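Local atomic coordinates of putative Phosphate (Eubacterium rectale, PDB entry 3DAO), a protein that is probably a phosphatase of the haloacid dehalogenase-like hydrolase family, its substrate not established. Residues 114-128 and 167-181. Sequence-based numbering, arbitrary orientation. Where two conformers were deposited one is given.
Sequences VRDELPACDYFAATP and IKFTVFHPDKCEELC
Tyr123 and Phe169 meet on one face of a two-strand antiparallel ladder, strand 122-126 against strand 168-172. Their planes are 30° apart, yet with centroids 5.7 Å from each other the rings hardly stack. Phe169 reaches across to the neighbouring strand and brings CZ to 3.6 Å from Tyr123 CB, because a chi1 of 174° swings its ring away from its own amide nitrogen; Val114 CG2 touches the same ring at its edge, in plane. Val171 continues this face, its CG1 3.7 Å from Cys121 CB. On the other face Phe124 and Phe172 run alongside each other in the same direction, Phe172 CB meeting the Phe124 ring edge at CE2, while the carboxylate of Asp122 is nearly coplanar with the Phe172 ring. Backbone bonds pair Asp122 with Phe172 and Phe124 with Thr170; at Ala126 a classic beta bulge takes in Ile167 and Lys168, Ile167 N giving Ala126 O a 2.8 Å bond. Past the strands, His173 lays CD2 3.5 Å from Ala120 O, and its ND1 accepts from the backbone N of Asp175 and Lys176. A leucine in its place would probably leave those two amides without their acceptor and the turn into helix 177-181 less firmly fixed. Phe185 of helix 185-189 packs against Val114, Phe169 and Val171, and the two strands sit between strands 131-133 and 202-207 in a six-stranded sheet, separate from the eight-stranded one and consistent with a haloacid dehalogenase cap domain.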
loop_
_atom_site.group_PDB
_atom_site.type_symbol
_atom_site.label_atom_id
_atom_site.label_comp_id
_atom_site.label_asym_id
_atom_site.label_seq_id
_atom_site.Cartn_x
_atom_site.Cartn_y
_atom_site.Cartn_z
ATOM N N VAL A 114 4.693 23.356 3.908
ATOM C CA VAL A 114 6.005 22.906 3.438
ATOM C C VAL A 114 6.658 24.031 2.632
ATOM O O VAL A 114 7.819 24.367 2.817
ATOM C CB VAL A 114 5.920 21.594 2.660
ATOM C CG1 VAL A 114 7.336 21.204 2.097
ATOM C CG2 VAL A 114 5.358 20.487 3.577
ATOM N N ARG A 115 5.839 24.676 1.824
ATOM C CA ARG A 115 6.298 25.751 0.952
ATOM C C ARG A 115 6.866 26.907 1.753
ATOM O O ARG A 115 7.961 27.402 1.485
ATOM C CB ARG A 115 5.126 26.232 0.101
ATOM C CG ARG A 115 5.446 27.319 -0.882
ATOM C CD ARG A 115 4.140 27.922 -1.429
ATOM N NE ARG A 115 3.412 28.526 -0.310
ATOM C CZ ARG A 115 2.118 28.826 -0.275
ATOM N NH1 ARG A 115 1.358 28.569 -1.293
ATOM N NH2 ARG A 115 1.577 29.334 0.834
ATOM N N ASP A 116 6.133 27.291 2.790
ATOM C CA ASP A 116 6.481 28.473 3.564
ATOM C C ASP A 116 7.433 28.261 4.713
ATOM O O ASP A 116 8.222 29.164 5.038
ATOM C CB ASP A 116 5.201 29.122 4.122
ATOM C CG ASP A 116 4.282 29.652 3.021
ATOM O OD1 ASP A 116 4.778 29.926 1.893
ATOM O OD2 ASP A 116 3.069 29.816 3.290
ATOM N N GLU A 117 7.328 27.104 5.353
ATOM C CA GLU A 117 8.122 26.784 6.542
ATOM C C GLU A 117 9.175 25.701 6.415
ATOM O O GLU A 117 10.030 25.571 7.286
ATOM C CB GLU A 117 7.198 26.456 7.722
ATOM C CG GLU A 117 6.140 27.518 7.938
ATOM C CD GLU A 117 5.450 27.357 9.272
ATOM O OE1 GLU A 117 6.153 27.392 10.296
ATOM O OE2 GLU A 117 4.224 27.203 9.263
ATOM N N LEU A 118 9.096 24.903 5.344
ATOM C CA LEU A 118 10.113 23.867 5.038
ATOM C C LEU A 118 10.595 24.044 3.594
ATOM O O LEU A 118 10.582 23.115 2.797
ATOM C CB LEU A 118 9.563 22.456 5.245
ATOM C CG LEU A 118 9.226 21.992 6.659
ATOM C CD1 LEU A 118 7.970 22.669 7.213
ATOM C CD2 LEU A 118 9.020 20.461 6.634
ATOM N N PRO A 119 11.092 25.241 3.285
ATOM C CA PRO A 119 11.396 25.576 1.891
ATOM C C PRO A 119 12.555 24.771 1.291
ATOM O O PRO A 119 12.700 24.749 0.077
ATOM C CB PRO A 119 11.705 27.070 1.963
ATOM C CG PRO A 119 12.266 27.253 3.355
ATOM C CD PRO A 119 11.451 26.333 4.211
ATOM N N ALA A 120 13.329 24.073 2.107
ATOM C CA ALA A 120 14.435 23.267 1.556
ATOM C C ALA A 120 13.914 21.948 1.013
ATOM O O ALA A 120 14.640 21.229 0.356
ATOM C CB ALA A 120 15.483 22.965 2.578
ATOM N N CYS A 121 12.692 21.619 1.396
ATOM C CA CYS A 121 12.009 20.366 1.007
ATOM C C CYS A 121 11.166 20.527 -0.246
ATOM O O CYS A 121 10.758 21.638 -0.635
ATOM C CB CYS A 121 11.080 19.867 2.148
ATOM S SG CYS A 121 11.892 19.441 3.688
ATOM N N ASP A 122 10.941 19.401 -0.901
ATOM C CA ASP A 122 9.984 19.329 -1.977
ATOM C C ASP A 122 8.757 18.520 -1.533
ATOM O O ASP A 122 8.735 17.879 -0.476
ATOM C CB ASP A 122 10.636 18.691 -3.173
ATOM C CG ASP A 122 11.777 19.541 -3.682
ATOM O OD1 ASP A 122 11.510 20.664 -4.186
ATOM O OD2 ASP A 122 12.923 19.106 -3.546
ATOM N N TYR A 123 7.730 18.531 -2.354
ATOM C CA TYR A 123 6.511 17.785 -1.996
ATOM C C TYR A 123 5.742 17.335 -3.212
ATOM O O TYR A 123 5.912 17.863 -4.316
ATOM C CB TYR A 123 5.622 18.557 -1.015
ATOM C CG TYR A 123 5.290 19.958 -1.418
ATOM C CD1 TYR A 123 6.159 21.008 -1.123
ATOM C CD2 TYR A 123 4.091 20.253 -2.071
ATOM C CE1 TYR A 123 5.856 22.297 -1.467
ATOM C CE2 TYR A 123 3.777 21.564 -2.424
ATOM C CZ TYR A 123 4.661 22.578 -2.115
ATOM O OH TYR A 123 4.377 23.889 -2.463
ATOM N N PHE A 124 4.919 16.329 -2.972
ATOM C CA PHE A 124 4.133 15.680 -4.019
ATOM C C PHE A 124 2.756 15.352 -3.505
ATOM O O PHE A 124 2.573 15.118 -2.305
ATOM C CB PHE A 124 4.812 14.366 -4.449
ATOM C CG PHE A 124 6.258 14.543 -4.872
ATOM C CD1 PHE A 124 6.567 14.863 -6.187
ATOM C CD2 PHE A 124 7.270 14.431 -3.950
ATOM C CE1 PHE A 124 7.876 15.071 -6.568
ATOM C CE2 PHE A 124 8.562 14.647 -4.304
ATOM C CZ PHE A 124 8.881 14.957 -5.613
ATOM N N ALA A 125 1.785 15.377 -4.399
ATOM C CA ALA A 125 0.400 15.026 -4.023
ATOM C C ALA A 125 -0.077 13.957 -5.008
ATOM O O ALA A 125 -0.076 14.177 -6.223
ATOM C CB ALA A 125 -0.493 16.256 -4.075
ATOM N N ALA A 126 -0.433 12.800 -4.486
ATOM C CA ALA A 126 -0.791 11.651 -5.333
ATOM C C ALA A 126 -2.266 11.316 -5.347
ATOM O O ALA A 126 -2.948 11.443 -4.359
ATOM C CB ALA A 126 -0.002 10.408 -4.904
ATOM N N THR A 127 -2.715 10.886 -6.521
ATOM C CA THR A 127 -4.056 10.329 -6.709
ATOM C C THR A 127 -3.838 8.829 -7.014
ATOM O O THR A 127 -2.691 8.364 -7.086
ATOM C CB THR A 127 -4.818 10.990 -7.870
ATOM O OG1 THR A 127 -4.389 10.426 -9.115
ATOM C CG2 THR A 127 -4.567 12.490 -7.863
ATOM N N PRO A 128 -4.918 8.059 -7.193
ATOM C CA PRO A 128 -4.704 6.650 -7.488
ATOM C C PRO A 128 -4.042 6.404 -8.826
ATOM O O PRO A 128 -3.422 5.358 -9.037
ATOM C CB PRO A 128 -6.117 6.060 -7.489
ATOM C CG PRO A 128 -6.944 6.992 -6.672
ATOM C CD PRO A 128 -6.302 8.360 -6.815
ATOM N N ILE A 167 -4.834 11.051 -2.318
ATOM C CA ILE A 167 -4.706 9.947 -1.389
ATOM C C ILE A 167 -3.413 9.953 -0.602
ATOM O O ILE A 167 -3.291 9.286 0.431
ATOM C CB ILE A 167 -4.923 8.541 -2.079
ATOM C CG1 ILE A 167 -3.892 8.294 -3.183
ATOM C CG2 ILE A 167 -6.425 8.368 -2.498
ATOM C CD1 ILE A 167 -3.891 6.842 -3.699
ATOM N N LYS A 168 -2.472 10.788 -1.036
ATOM C CA LYS A 168 -1.181 10.879 -0.322
ATOM C C LYS A 168 -0.508 12.217 -0.589
ATOM O O LYS A 168 -0.556 12.720 -1.688
ATOM C CB LYS A 168 -0.233 9.772 -0.766
ATOM C CG LYS A 168 1.154 9.821 -0.062
ATOM C CD LYS A 168 2.020 8.639 -0.423
ATOM C CE LYS A 168 2.435 8.655 -1.889
ATOM N NZ LYS A 168 3.361 7.492 -2.177
ATOM N N PHE A 169 0.054 12.771 0.474
ATOM C CA PHE A 169 0.874 13.970 0.400
ATOM C C PHE A 169 2.220 13.545 0.969
ATOM O O PHE A 169 2.304 13.002 2.075
ATOM C CB PHE A 169 0.291 15.130 1.190
ATOM C CG PHE A 169 1.215 16.343 1.240
ATOM C CD1 PHE A 169 1.124 17.330 0.310
ATOM C CD2 PHE A 169 2.161 16.462 2.235
ATOM C CE1 PHE A 169 1.977 18.425 0.333
ATOM C CE2 PHE A 169 3.000 17.573 2.274
ATOM C CZ PHE A 169 2.888 18.548 1.314
ATOM N N THR A 170 3.260 13.790 0.193
ATOM C CA THR A 170 4.594 13.370 0.536
ATOM C C THR A 170 5.609 14.500 0.529
ATOM O O THR A 170 5.673 15.297 -0.414
ATOM C CB THR A 170 5.069 12.318 -0.490
ATOM O OG1 THR A 170 4.244 11.137 -0.371
ATOM C CG2 THR A 170 6.542 11.918 -0.270
ATOM N N VAL A 171 6.417 14.534 1.585
ATOM C CA VAL A 171 7.519 15.513 1.700
ATOM C C VAL A 171 8.818 14.788 1.402
ATOM O O VAL A 171 9.021 13.662 1.827
ATOM C CB VAL A 171 7.621 16.115 3.118
ATOM C CG1 VAL A 171 8.548 17.328 3.094
ATOM C CG2 VAL A 171 6.186 16.484 3.667
ATOM N N PHE A 172 9.676 15.458 0.648
ATOM C CA PHE A 172 11.004 14.971 0.294
ATOM C C PHE A 172 12.118 15.952 0.627
ATOM O O PHE A 172 11.995 17.176 0.490
ATOM C CB PHE A 172 11.101 14.696 -1.217
ATOM C CG PHE A 172 12.497 14.322 -1.669
ATOM C CD1 PHE A 172 12.964 13.053 -1.478
ATOM C CD2 PHE A 172 13.323 15.244 -2.294
ATOM C CE1 PHE A 172 14.258 12.688 -1.879
ATOM C CE2 PHE A 172 14.609 14.866 -2.709
ATOM C CZ PHE A 172 15.056 13.607 -2.483
ATOM N N HIS A 173 13.181 15.366 1.139
ATOM C CA HIS A 173 14.480 16.049 1.297
ATOM C C HIS A 173 15.585 15.010 1.033
ATOM O O HIS A 173 15.441 13.873 1.430
ATOM C CB HIS A 173 14.676 16.696 2.676
ATOM C CG HIS A 173 15.910 17.543 2.764
ATOM N ND1 HIS A 173 17.156 17.023 3.051
ATOM C CD2 HIS A 173 16.091 18.867 2.568
ATOM C CE1 HIS A 173 18.044 18.006 3.056
ATOM N NE2 HIS A 173 17.425 19.132 2.761
ATOM N N PRO A 174 16.697 15.399 0.390
ATOM C CA PRO A 174 17.770 14.443 0.133
ATOM C C PRO A 174 18.331 13.709 1.321
ATOM O O PRO A 174 18.831 12.597 1.176
ATOM C CB PRO A 174 18.872 15.335 -0.423
ATOM C CG PRO A 174 18.161 16.343 -1.141
ATOM C CD PRO A 174 17.022 16.705 -0.206
ATOM N N ASP A 175 18.304 14.312 2.498
ATOM C CA ASP A 175 18.925 13.643 3.629
ATOM C C ASP A 175 18.460 13.955 5.041
ATOM O O ASP A 175 18.965 13.331 5.978
ATOM C CB ASP A 175 20.432 13.842 3.545
ATOM C CG ASP A 175 20.809 15.260 3.421
ATOM O OD1 ASP A 175 20.508 15.995 4.377
ATOM O OD2 ASP A 175 21.394 15.651 2.365
ATOM N N LYS A 176 17.519 14.877 5.207
ATOM C CA LYS A 176 17.021 15.156 6.578
ATOM C C LYS A 176 15.585 15.574 6.563
ATOM O O LYS A 176 15.174 16.482 7.275
ATOM C CB LYS A 176 17.863 16.228 7.268
ATOM C CG LYS A 176 17.988 17.524 6.473
ATOM C CD LYS A 176 18.776 18.587 7.259
ATOM C CE LYS A 176 19.115 19.799 6.400
ATOM N NZ LYS A 176 19.859 20.822 7.164
ATOM N N CYS A 177 14.790 14.809 5.837
ATOM C CA CYS A 177 13.374 15.133 5.706
ATOM C C CYS A 177 12.608 15.082 7.037
ATOM O O CYS A 177 11.986 16.061 7.459
ATOM C CB CYS A 177 12.706 14.220 4.682
ATOM S SG CYS A 177 11.032 14.773 4.310
ATOM N N GLU A 178 12.625 13.925 7.687
ATOM C CA GLU A 178 11.929 13.778 8.962
ATOM C C GLU A 178 12.447 14.817 9.956
ATOM O O GLU A 178 11.691 15.423 10.698
ATOM C CB GLU A 178 12.084 12.370 9.540
ATOM C CG GLU A 178 11.295 12.184 10.808
ATOM C CD GLU A 178 11.493 10.818 11.429
ATOM O OE1 GLU A 178 12.566 10.194 11.216
ATOM O OE2 GLU A 178 10.603 10.409 12.192
ATOM N N GLU A 179 13.750 14.985 9.942
ATOM C CA GLU A 179 14.438 15.907 10.846
ATOM C C GLU A 179 13.870 17.309 10.659
ATOM O O GLU A 179 13.596 18.029 11.630
ATOM C CB GLU A 179 15.931 15.891 10.593
ATOM C CG GLU A 179 16.675 16.978 11.364
ATOM C CD GLU A 179 18.154 16.946 11.117
ATOM O OE1 GLU A 179 18.730 15.842 11.098
ATOM O OE2 GLU A 179 18.744 18.029 10.935
ATOM N N LEU A 180 13.690 17.712 9.411
ATOM C CA LEU A 180 13.130 19.032 9.160
ATOM C C LEU A 180 11.645 19.106 9.483
ATOM O O LEU A 180 11.129 20.175 9.797
ATOM C CB LEU A 180 13.353 19.474 7.721
ATOM C CG LEU A 180 14.791 19.859 7.350
ATOM C CD1 LEU A 180 14.914 20.031 5.802
ATOM C CD2 LEU A 180 15.181 21.122 8.131
ATOM N N CYS A 181 10.942 17.983 9.360
ATOM C CA CYS A 181 9.506 17.947 9.600
ATOM C C CYS A 181 9.138 17.876 11.083
ATOM O O CYS A 181 8.026 18.196 11.475
ATOM C CB CYS A 181 8.848 16.736 8.911
ATOM S SG CYS A 181 8.706 16.878 7.120
#